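Local atomic coordinates of prolyl oligopeptidase (Novosphingobium capsulatum, PDB entry 1YR2), a protein that probably acts as a serine endopeptidase of the S9A family that hydrolyses oligopeptides on the carboxyl side of proline and, far less readily, alanine. Residues His52-Val57 with Glu624-Arg630; Arg138-Val144 with Pro446-Val450; Val601-Leu605 with Arg633-His639. All coordinates share one frame; numbering follows the deposited sequence.

Contact 1 (His52-Val57 with Glu624-Arg630); sequences HFGEKV and EKEADWR
With CG anti to its own carbonyl carbon (chi1 -57°), Phe53 sends its ring from the tip of a beta hairpin onto helix 626-633, where Trp629, its CG trans to the backbone N (chi1 -175°), turns the indole to meet it. The hairpin pairs strands 49-52 and 55-58 through a type I' turn from His52 to Glu55, and the helix belongs to the alpha/beta-hydrolase part of the chain. The pairing illustrates how an N-terminal hairpin packs on a helix more than 560 residues later in the chain, through an aromatic cluster with a charged border. Glu626 CA stands 3.6 Å from the centroid of the Phe53 ring, a CH-pi contact over its face. In the plane of that ring, CZ meets Glu624 O at 3.5 Å. Trp629 meets the ring obliquely, Phe53 CE2 lying 3.5 Å from Trp629 CB, while Phe53 CD2 presses on an indole face that His52 CB also covers. At the indole edge Val57 CG2 approaches Trp629 CZ2 to 3.6 Å, and the Glu55 carboxylate borders the same edge farther round. The imidazole of His52 slides aside from the indole, its NE2 bonded to Glu50. Arg630 joins both charged neighbours: its NH1 forms a salt bridge with Glu55 OE2 at 3.0 Å. Its NH2 donates to Phe53 O at 3.2 Å (142° at the hydrogen), arriving in the carbonyl plane, and the same NH2 lies 2.7 Å from Glu626 OE2, a salt bridge whose hydrogen bond is weak.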
loop_
_atom_site.group_PDB
_atom_site.type_symbol
_atom_site.label_atom_id
_atom_site.label_comp_id
_atom_site.label_asym_id
_atom_site.label_seq_id
_atom_site.Cartn_x
_atom_site.Cartn_y
_atom_site.Cartn_z
ATOM N N HIS A 52 12.204 38.693 6.565
ATOM C CA HIS A 52 11.136 37.882 7.081
ATOM C C HIS A 52 11.338 37.836 8.593
ATOM O O HIS A 52 12.334 37.340 9.071
ATOM C CB HIS A 52 11.129 36.477 6.440
ATOM C CG HIS A 52 10.836 36.465 4.962
ATOM N ND1 HIS A 52 9.558 36.552 4.455
ATOM C CD2 HIS A 52 11.647 36.342 3.885
ATOM C CE1 HIS A 52 9.596 36.527 3.137
ATOM N NE2 HIS A 52 10.852 36.387 2.764
ATOM N N PHE A 53 10.418 38.430 9.342
ATOM C CA PHE A 53 10.408 38.356 10.802
ATOM C C PHE A 53 11.713 38.787 11.455
ATOM O O PHE A 53 12.167 38.147 12.411
ATOM C CB PHE A 53 10.029 36.932 11.201
ATOM C CG PHE A 53 8.694 36.486 10.636
ATOM C CD1 PHE A 53 7.518 37.112 11.042
ATOM C CD2 PHE A 53 8.619 35.469 9.688
ATOM C CE1 PHE A 53 6.282 36.718 10.527
ATOM C CE2 PHE A 53 7.385 35.063 9.176
ATOM C CZ PHE A 53 6.211 35.695 9.595
ATOM N N GLY A 54 12.315 39.858 10.916
ATOM C CA GLY A 54 13.587 40.391 11.411
ATOM C C GLY A 54 14.845 39.685 10.907
ATOM O O GLY A 54 15.985 40.009 11.316
ATOM N N GLU A 55 14.644 38.698 10.042
ATOM C CA GLU A 55 15.723 37.909 9.485
ATOM C C GLU A 55 15.886 38.209 7.974
ATOM O O GLU A 55 14.952 38.648 7.316
ATOM C CB GLU A 55 15.433 36.411 9.729
ATOM C CG GLU A 55 15.673 35.969 11.179
ATOM C CD GLU A 55 15.862 34.446 11.347
ATOM O OE1 GLU A 55 16.471 33.742 10.469
ATOM O OE2 GLU A 55 15.392 33.922 12.393
ATOM N N LYS A 56 17.076 37.995 7.428
ATOM C CA LYS A 56 17.287 38.095 6.006
ATOM C C LYS A 56 17.308 36.680 5.439
ATOM O O LYS A 56 17.954 35.791 6.028
ATOM C CB LYS A 56 18.600 38.799 5.684
ATOM C CG LYS A 56 18.839 40.111 6.401
ATOM C CD LYS A 56 17.882 41.171 5.946
ATOM C CE LYS A 56 18.394 42.609 6.215
ATOM N NZ LYS A 56 17.749 43.548 5.237
ATOM N N VAL A 57 16.624 36.490 4.306
ATOM C CA VAL A 57 16.548 35.225 3.576
ATOM C C VAL A 57 16.965 35.446 2.146
ATOM O O VAL A 57 16.318 36.192 1.429
ATOM C CB VAL A 57 15.131 34.702 3.507
ATOM C CG1 VAL A 57 15.071 33.363 2.716
ATOM C CG2 VAL A 57 14.598 34.534 4.870
ATOM N N GLU A 624 3.457 32.134 6.889
ATOM C CA GLU A 624 3.023 33.499 7.205
ATOM C C GLU A 624 2.943 33.767 8.708
ATOM O O GLU A 624 2.825 34.923 9.139
ATOM C CB GLU A 624 1.668 33.813 6.541
ATOM C CG GLU A 624 0.416 33.140 7.149
ATOM C CD GLU A 624 0.029 31.822 6.452
ATOM O OE1 GLU A 624 0.873 31.181 5.739
ATOM O OE2 GLU A 624 -1.136 31.408 6.645
ATOM N N LYS A 625 3.006 32.710 9.502
ATOM C CA LYS A 625 3.000 32.805 10.959
ATOM C C LYS A 625 4.434 32.766 11.538
ATOM O O LYS A 625 5.192 31.832 11.270
ATOM C CB LYS A 625 2.085 31.717 11.521
ATOM C CG LYS A 625 2.199 31.572 12.991
ATOM C CD LYS A 625 1.041 30.810 13.626
ATOM C CE LYS A 625 1.118 31.022 15.168
ATOM N NZ LYS A 625 0.304 30.028 15.879
ATOM N N GLU A 626 4.810 33.781 12.330
ATOM C CA GLU A 626 6.205 33.916 12.748
ATOM C C GLU A 626 6.793 32.669 13.350
ATOM O O GLU A 626 7.830 32.195 12.901
ATOM C CB GLU A 626 6.409 35.074 13.739
ATOM C CG GLU A 626 7.866 35.228 14.183
ATOM C CD GLU A 626 8.123 36.554 14.914
ATOM O OE1 GLU A 626 7.422 36.853 15.866
ATOM O OE2 GLU A 626 9.032 37.283 14.527
ATOM N N ALA A 627 6.164 32.169 14.398
ATOM C CA ALA A 627 6.657 30.994 15.106
ATOM C C ALA A 627 6.785 29.759 14.185
ATOM O O ALA A 627 7.774 29.009 14.272
ATOM C CB ALA A 627 5.756 30.685 16.237
ATOM N N ASP A 628 5.816 29.557 13.283
ATOM C CA ASP A 628 5.861 28.392 12.370
ATOM C C ASP A 628 6.997 28.593 11.350
ATOM O O ASP A 628 7.649 27.651 10.954
ATOM C CB ASP A 628 4.570 28.225 11.579
ATOM C CG ASP A 628 3.395 27.766 12.424
ATOM O OD1 ASP A 628 3.511 27.758 13.648
ATOM O OD2 ASP A 628 2.305 27.418 11.914
ATOM N N TRP A 629 7.178 29.826 10.910
ATOM C CA TRP A 629 8.257 30.187 10.007
ATOM C C TRP A 629 9.632 29.860 10.631
ATOM O O TRP A 629 10.506 29.314 9.938
ATOM C CB TRP A 629 8.150 31.663 9.577
ATOM C CG TRP A 629 9.181 32.055 8.541
ATOM C CD1 TRP A 629 8.998 32.124 7.203
ATOM C CD2 TRP A 629 10.531 32.449 8.780
ATOM N NE1 TRP A 629 10.158 32.516 6.584
ATOM C CE2 TRP A 629 11.119 32.725 7.531
ATOM C CE3 TRP A 629 11.310 32.594 9.925
ATOM C CZ2 TRP A 629 12.444 33.137 7.397
ATOM C CZ3 TRP A 629 12.655 32.983 9.791
ATOM C CH2 TRP A 629 13.204 33.241 8.521
ATOM N N ARG A 630 9.825 30.150 11.909
ATOM C CA ARG A 630 11.118 29.915 12.543
ATOM C C ARG A 630 11.405 28.426 12.638
ATOM O O ARG A 630 12.552 27.998 12.451
ATOM C CB ARG A 630 11.202 30.535 13.935
ATOM C CG ARG A 630 11.282 32.046 13.917
ATOM C CD ARG A 630 11.627 32.615 15.301
ATOM N NE ARG A 630 11.304 34.029 15.354
ATOM C CZ ARG A 630 11.980 35.005 14.742
ATOM N NH1 ARG A 630 13.068 34.777 14.027
ATOM N NH2 ARG A 630 11.551 36.247 14.877
#

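Contact 2 (Arg138-Val144 with Pro446-Val450); sequences RPADAPV and PWEPV
The guanidinium of Arg138 takes Glu448 OE2 at its edge, in plane, while Pro143 O sits over the centre of one face, 4.0 Å above it. The indole of Trp447 carries Glu448 CG on one face, so these neighbours in sequence pack on each other, and the arginine comes to both. Arg138 NH2 meets the indole obliquely, 3.6 Å from Trp447 CZ2, the two planes 54° apart. Such an arrangement shows how a buried charge pair can be concentrated on a single oxygen. Both terminal nitrogens of the arginine bind end-on to that atom: Arg138 NH1 to Glu448 OE2 at 2.8 Å and Arg138 NH2 to Glu448 OE2 at 2.9 Å. The first comes from above the carboxylate plane, the second nearly straight on along the C-O bond. Gly145 N adds a further hydrogen bond to this oxygen, and Arg138 NH1 also donates to Thr146 O. Beyond CG, which lies over the indole, a bend at chi2 (-76°) turns the Glu448 carboxylate to the arginine, whose own chain runs extended to NE. Val144, itself exposed, adds the apolar part: CG1 touches Trp447 O at 3.5 Å and Glu448 OE2 at 3.6 Å, and CG2 rests 3.9 Å from Trp447 CD1. Strand 134-139 belongs to the first four-stranded sheet, and Trp447 follows the outermost strand, 443-446, of the seventh. The contact thus joins the first and last blades mainly through side chains, at the seam of a seven-bladed beta-propeller whose end blades share no strand, as in other prolyl oligopeptidases.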
loop_
_atom_site.group_PDB
_atom_site.type_symbol
_atom_site.label_atom_id
_atom_site.label_comp_id
_atom_site.label_asym_id
_atom_site.label_seq_id
_atom_site.Cartn_x
_atom_site.Cartn_y
_atom_site.Cartn_z
ATOM N N ARG A 138 -11.972 -24.719 -11.130
ATOM C CA ARG A 138 -11.640 -26.142 -11.246
ATOM C C ARG A 138 -12.365 -26.937 -10.165
ATOM O O ARG A 138 -12.928 -26.335 -9.262
ATOM C CB ARG A 138 -10.129 -26.328 -11.182
ATOM C CG ARG A 138 -9.531 -26.142 -9.777
ATOM C CD ARG A 138 -7.965 -26.288 -9.758
ATOM N NE ARG A 138 -7.479 -26.059 -8.397
ATOM C CZ ARG A 138 -6.325 -25.543 -8.094
ATOM N NH1 ARG A 138 -5.451 -25.251 -9.036
ATOM N NH2 ARG A 138 -6.000 -25.365 -6.839
ATOM N N PRO A 139 -12.425 -28.262 -10.237
ATOM C CA PRO A 139 -13.057 -29.004 -9.138
ATOM C C PRO A 139 -12.367 -28.743 -7.789
ATOM O O PRO A 139 -11.140 -28.623 -7.726
ATOM C CB PRO A 139 -12.933 -30.479 -9.577
ATOM C CG PRO A 139 -12.819 -30.374 -11.105
ATOM C CD PRO A 139 -11.937 -29.163 -11.306
ATOM N N ALA A 140 -13.161 -28.690 -6.727
ATOM C CA ALA A 140 -12.680 -28.352 -5.395
ATOM C C ALA A 140 -11.657 -29.340 -4.905
ATOM O O ALA A 140 -10.790 -28.967 -4.143
ATOM C CB ALA A 140 -13.840 -28.268 -4.392
ATOM N N ASP A 141 -11.762 -30.578 -5.334
ATOM C CA ASP A 141 -10.817 -31.634 -4.993
ATOM C C ASP A 141 -9.657 -31.820 -6.010
ATOM O O ASP A 141 -8.922 -32.797 -5.920
ATOM C CB ASP A 141 -11.591 -32.947 -4.911
ATOM C CG ASP A 141 -12.142 -33.368 -6.274
ATOM O OD1 ASP A 141 -13.125 -32.733 -6.742
ATOM O OD2 ASP A 141 -11.652 -34.279 -6.967
ATOM N N ALA A 142 -9.496 -30.926 -6.986
ATOM C CA ALA A 142 -8.376 -31.054 -7.929
ATOM C C ALA A 142 -7.108 -30.763 -7.167
ATOM O O ALA A 142 -7.111 -29.881 -6.330
ATOM C CB ALA A 142 -8.488 -30.074 -9.063
ATOM N N PRO A 143 -6.024 -31.464 -7.466
ATOM C CA PRO A 143 -4.742 -31.203 -6.772
ATOM C C PRO A 143 -4.294 -29.746 -6.922
ATOM O O PRO A 143 -4.472 -29.136 -7.978
ATOM C CB PRO A 143 -3.749 -32.158 -7.486
ATOM C CG PRO A 143 -4.607 -33.230 -8.129
ATOM C CD PRO A 143 -5.928 -32.613 -8.408
ATOM N N VAL A 144 -3.765 -29.171 -5.854
ATOM C CA VAL A 144 -3.114 -27.865 -5.958
ATOM C C VAL A 144 -2.042 -27.937 -7.028
ATOM O O VAL A 144 -1.246 -28.888 -7.057
ATOM C CB VAL A 144 -2.510 -27.483 -4.600
ATOM C CG1 VAL A 144 -1.677 -26.203 -4.706
ATOM C CG2 VAL A 144 -3.622 -27.335 -3.565
ATOM N N PRO A 446 1.992 -23.261 2.174
ATOM C CA PRO A 446 1.876 -22.851 0.759
ATOM C C PRO A 446 0.649 -23.382 0.044
ATOM O O PRO A 446 0.215 -24.495 0.286
ATOM C CB PRO A 446 3.178 -23.400 0.134
ATOM C CG PRO A 446 4.088 -23.546 1.301
ATOM C CD PRO A 446 3.240 -23.986 2.465
ATOM N N TRP A 447 0.085 -22.575 -0.855
ATOM C CA TRP A 447 -0.983 -23.012 -1.726
ATOM C C TRP A 447 -0.389 -23.179 -3.133
ATOM O O TRP A 447 0.565 -23.931 -3.316
ATOM C CB TRP A 447 -2.158 -22.016 -1.641
ATOM C CG TRP A 447 -3.381 -22.485 -2.354
ATOM C CD1 TRP A 447 -4.029 -23.692 -2.164
ATOM C CD2 TRP A 447 -4.103 -21.813 -3.410
ATOM N NE1 TRP A 447 -5.081 -23.799 -3.035
ATOM C CE2 TRP A 447 -5.147 -22.675 -3.817
ATOM C CE3 TRP A 447 -3.980 -20.569 -4.042
ATOM C CZ2 TRP A 447 -6.064 -22.327 -4.821
ATOM C CZ3 TRP A 447 -4.869 -20.212 -5.050
ATOM C CH2 TRP A 447 -5.904 -21.110 -5.437
ATOM N N GLU A 448 -0.921 -22.521 -4.139
ATOM C CA GLU A 448 -0.375 -22.639 -5.467
ATOM C C GLU A 448 1.054 -22.186 -5.529
ATOM O O GLU A 448 1.386 -21.071 -5.085
ATOM C CB GLU A 448 -1.172 -21.837 -6.482
ATOM C CG GLU A 448 -2.535 -22.458 -6.763
ATOM C CD GLU A 448 -2.459 -23.664 -7.642
ATOM O OE1 GLU A 448 -1.586 -23.719 -8.534
ATOM O OE2 GLU A 448 -3.305 -24.542 -7.434
ATOM N N PRO A 449 1.918 -22.995 -6.109
ATOM C CA PRO A 449 3.273 -22.491 -6.409
ATOM C C PRO A 449 3.255 -21.280 -7.346
ATOM O O PRO A 449 2.418 -21.202 -8.240
ATOM C CB PRO A 449 3.925 -23.661 -7.101
ATOM C CG PRO A 449 3.182 -24.848 -6.658
ATOM C CD PRO A 449 1.757 -24.415 -6.480
ATOM N N VAL A 450 4.177 -20.346 -7.125
ATOM C CA VAL A 450 4.331 -19.145 -7.943
ATOM C C VAL A 450 5.762 -19.117 -8.456
ATOM O O VAL A 450 6.704 -19.224 -7.665
ATOM C CB VAL A 450 4.047 -17.871 -7.095
ATOM C CG1 VAL A 450 4.435 -16.615 -7.801
ATOM C CG2 VAL A 450 2.565 -17.772 -6.773
#

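Contact 3 (Val601-Leu605 with Arg633-His639); sequences VMDML and RRYSPYH
Leu605 covers His639 with CB, CG and CD1. Its CB begins 4.0 Å from His639 CE1, and CG closes to 3.6 Å of the same His639 CE1. With CD1 anti to CA (chi2 -175°), that branch comes to 3.6 Å from the centroid of the His639 ring, a CH-pi contact over the face, while the other branch, CD2, turns to the backbone of Arg633. Tyr638 CD2 covers the opposite face. Two polar links hold the imidazole at its edge: Ser636 OG and His639 ND1 share a hydrogen bond of 2.7 Å, and a water joins NE2 to Asp603 OD2. Asp603 OD1 lies in the ring plane beside CE1, 3.1 Å from His639 CE1. The case exemplifies two loops of an alpha/beta-hydrolase domain knitted by short polar links around one sandwiched ring. Asp603 OD1 accepts from Leu605 N at 3.0 Å, an Asx turn that shapes the first loop, and OD2 forms a salt bridge with Lys668 of helix 664-675. Ser636 OG also receives Met604 N at 3.1 Å (157°), and Tyr638 N donates to Met602 O at 3.0 Å (160°), so main chain and serine hydroxyl tie the loops directly. Met602 SD and Met604 CG pack on Pro637. With an alanine here in place of Asp603, the Leu605 N-H would probably be left without its acceptor in the turn and Lys668 without its countercharge. The imidazole, with a carboxylate beside its CE1, may be somewhat favoured in its protonated form, although Lys668 would offset part of that influence.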
loop_
_atom_site.group_PDB
_atom_site.type_symbol
_atom_site.label_atom_id
_atom_site.label_comp_id
_atom_site.label_asym_id
_atom_site.label_seq_id
_atom_site.Cartn_x
_atom_site.Cartn_y
_atom_site.Cartn_z
ATOM N N VAL A 601 10.246 18.185 -1.110
ATOM C CA VAL A 601 9.822 19.538 -0.736
ATOM C C VAL A 601 11.014 20.301 -0.109
ATOM O O VAL A 601 11.177 20.322 1.099
ATOM C CB VAL A 601 8.603 19.493 0.259
ATOM C CG1 VAL A 601 8.009 20.839 0.403
ATOM C CG2 VAL A 601 7.527 18.492 -0.224
ATOM N N MET A 602 11.834 20.931 -0.933
ATOM C CA MET A 602 13.135 21.454 -0.503
ATOM C C MET A 602 13.101 22.905 -0.020
ATOM O O MET A 602 13.900 23.264 0.825
ATOM C CB MET A 602 14.183 21.262 -1.607
ATOM C CG MET A 602 14.316 19.808 -2.079
ATOM S SD MET A 602 14.466 18.599 -0.664
ATOM C CE MET A 602 15.665 17.458 -1.413
ATOM N N ASP A 603 12.165 23.704 -0.535
ATOM C CA ASP A 603 11.981 25.054 -0.047
ATOM C C ASP A 603 10.733 25.096 0.854
ATOM O O ASP A 603 9.600 25.215 0.402
ATOM C CB ASP A 603 11.885 26.046 -1.198
ATOM C CG ASP A 603 11.861 27.512 -0.705
ATOM O OD1 ASP A 603 11.472 27.759 0.491
ATOM O OD2 ASP A 603 12.170 28.470 -1.445
ATOM N N MET A 604 10.977 24.930 2.133
ATOM C CA MET A 604 9.931 24.822 3.146
ATOM C C MET A 604 9.416 26.176 3.578
ATOM O O MET A 604 8.497 26.255 4.400
ATOM C CB MET A 604 10.500 24.077 4.352
ATOM C CG MET A 604 10.791 22.615 4.084
ATOM S SD MET A 604 9.342 21.664 3.571
ATOM C CE MET A 604 8.244 21.870 4.934
ATOM N N LEU A 605 9.994 27.247 3.044
ATOM C CA LEU A 605 9.479 28.580 3.282
ATOM C C LEU A 605 8.450 28.985 2.236
ATOM O O LEU A 605 7.668 29.903 2.496
ATOM C CB LEU A 605 10.609 29.622 3.335
ATOM C CG LEU A 605 11.719 29.347 4.331
ATOM C CD1 LEU A 605 12.694 30.568 4.334
ATOM C CD2 LEU A 605 11.151 29.086 5.672
ATOM N N ARG A 633 12.359 27.383 9.041
ATOM C CA ARG A 633 13.664 27.933 8.634
ATOM C C ARG A 633 14.804 27.081 9.195
ATOM O O ARG A 633 15.836 26.969 8.595
ATOM C CB ARG A 633 13.790 29.409 9.082
ATOM C CG ARG A 633 15.121 30.046 8.856
ATOM C CD ARG A 633 15.481 30.065 7.434
ATOM N NE ARG A 633 16.788 30.672 7.164
ATOM C CZ ARG A 633 17.927 29.987 7.103
ATOM N NH1 ARG A 633 17.964 28.694 7.383
ATOM N NH2 ARG A 633 19.072 30.612 6.789
ATOM N N ARG A 634 14.606 26.451 10.331
ATOM C CA ARG A 634 15.649 25.626 10.940
ATOM C C ARG A 634 15.973 24.368 10.150
ATOM O O ARG A 634 17.055 23.848 10.290
ATOM C CB ARG A 634 15.259 25.215 12.371
ATOM C CG ARG A 634 15.351 26.351 13.351
ATOM C CD ARG A 634 14.580 26.133 14.662
ATOM N NE ARG A 634 14.530 27.382 15.440
ATOM C CZ ARG A 634 13.498 27.821 16.175
ATOM N NH1 ARG A 634 12.356 27.130 16.301
ATOM N NH2 ARG A 634 13.599 29.001 16.770
ATOM N N TYR A 635 15.056 23.907 9.307
ATOM C CA TYR A 635 15.299 22.674 8.529
ATOM C C TYR A 635 15.063 22.698 7.029
ATOM O O TYR A 635 15.401 21.715 6.336
ATOM C CB TYR A 635 14.579 21.496 9.167
ATOM C CG TYR A 635 13.068 21.475 9.036
ATOM C CD1 TYR A 635 12.458 21.088 7.857
ATOM C CD2 TYR A 635 12.245 21.794 10.108
ATOM C CE1 TYR A 635 11.085 21.006 7.734
ATOM C CE2 TYR A 635 10.835 21.745 9.991
ATOM C CZ TYR A 635 10.267 21.348 8.795
ATOM O OH TYR A 635 8.887 21.248 8.615
ATOM N N SER A 636 14.515 23.787 6.488
ATOM C CA SER A 636 14.283 23.904 5.041
ATOM C C SER A 636 15.553 23.531 4.286
ATOM O O SER A 636 16.529 24.256 4.400
ATOM C CB SER A 636 13.919 25.340 4.718
ATOM O OG SER A 636 13.757 25.546 3.327
ATOM N N PRO A 637 15.595 22.390 3.585
ATOM C CA PRO A 637 16.861 21.939 2.965
ATOM C C PRO A 637 17.556 23.010 2.076
ATOM O O PRO A 637 18.763 23.146 2.169
ATOM C CB PRO A 637 16.464 20.700 2.180
ATOM C CG PRO A 637 15.272 20.210 2.906
ATOM C CD PRO A 637 14.505 21.428 3.417
ATOM N N TYR A 638 16.801 23.780 1.317
ATOM C CA TYR A 638 17.376 24.770 0.394
ATOM C C TYR A 638 18.101 25.877 1.141
ATOM O O TYR A 638 19.088 26.401 0.635
ATOM C CB TYR A 638 16.242 25.330 -0.483
ATOM C CG TYR A 638 16.553 26.518 -1.373
ATOM C CD1 TYR A 638 17.475 26.432 -2.411
ATOM C CD2 TYR A 638 15.893 27.727 -1.192
ATOM C CE1 TYR A 638 17.747 27.549 -3.254
ATOM C CE2 TYR A 638 16.139 28.850 -2.030
ATOM C CZ TYR A 638 17.057 28.743 -3.058
ATOM O OH TYR A 638 17.268 29.836 -3.876
ATOM N N HIS A 639 17.643 26.203 2.342
ATOM C CA HIS A 639 18.172 27.334 3.114
ATOM C C HIS A 639 19.242 26.904 4.099
ATOM O O HIS A 639 19.786 27.746 4.799
ATOM C CB HIS A 639 17.042 28.063 3.883
ATOM C CG HIS A 639 16.008 28.641 2.990
ATOM N ND1 HIS A 639 14.864 27.952 2.665
ATOM C CD2 HIS A 639 15.961 29.810 2.310
ATOM C CE1 HIS A 639 14.149 28.682 1.821
ATOM N NE2 HIS A 639 14.801 29.807 1.581
HETATM O O HOH W 1 12.929 30.949 -0.553
#

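Contacts 1 and 3 form one neighbourhood, their centres 12 Å apart: Val57 of the N-terminal hairpin packs on both Leu605 and His639, and Trp629 of helix 626-633 touches Leu605. Their segments alternate along the chain, and Arg633 of contact 3 closes the same helix that carries the second half of contact 1. Contact 2 lies in the propeller, beyond the chain's centre, about 64 Å from contact 1 and 55 Å from contact 3 between centres. In sequence it is nested inside the loop closed by contact 1 and closes before contact 3 opens. Contacts 1 and 3 thus tie the N-terminal hairpin to the hydrolase part, while the propeller's end blades meet at contact 2.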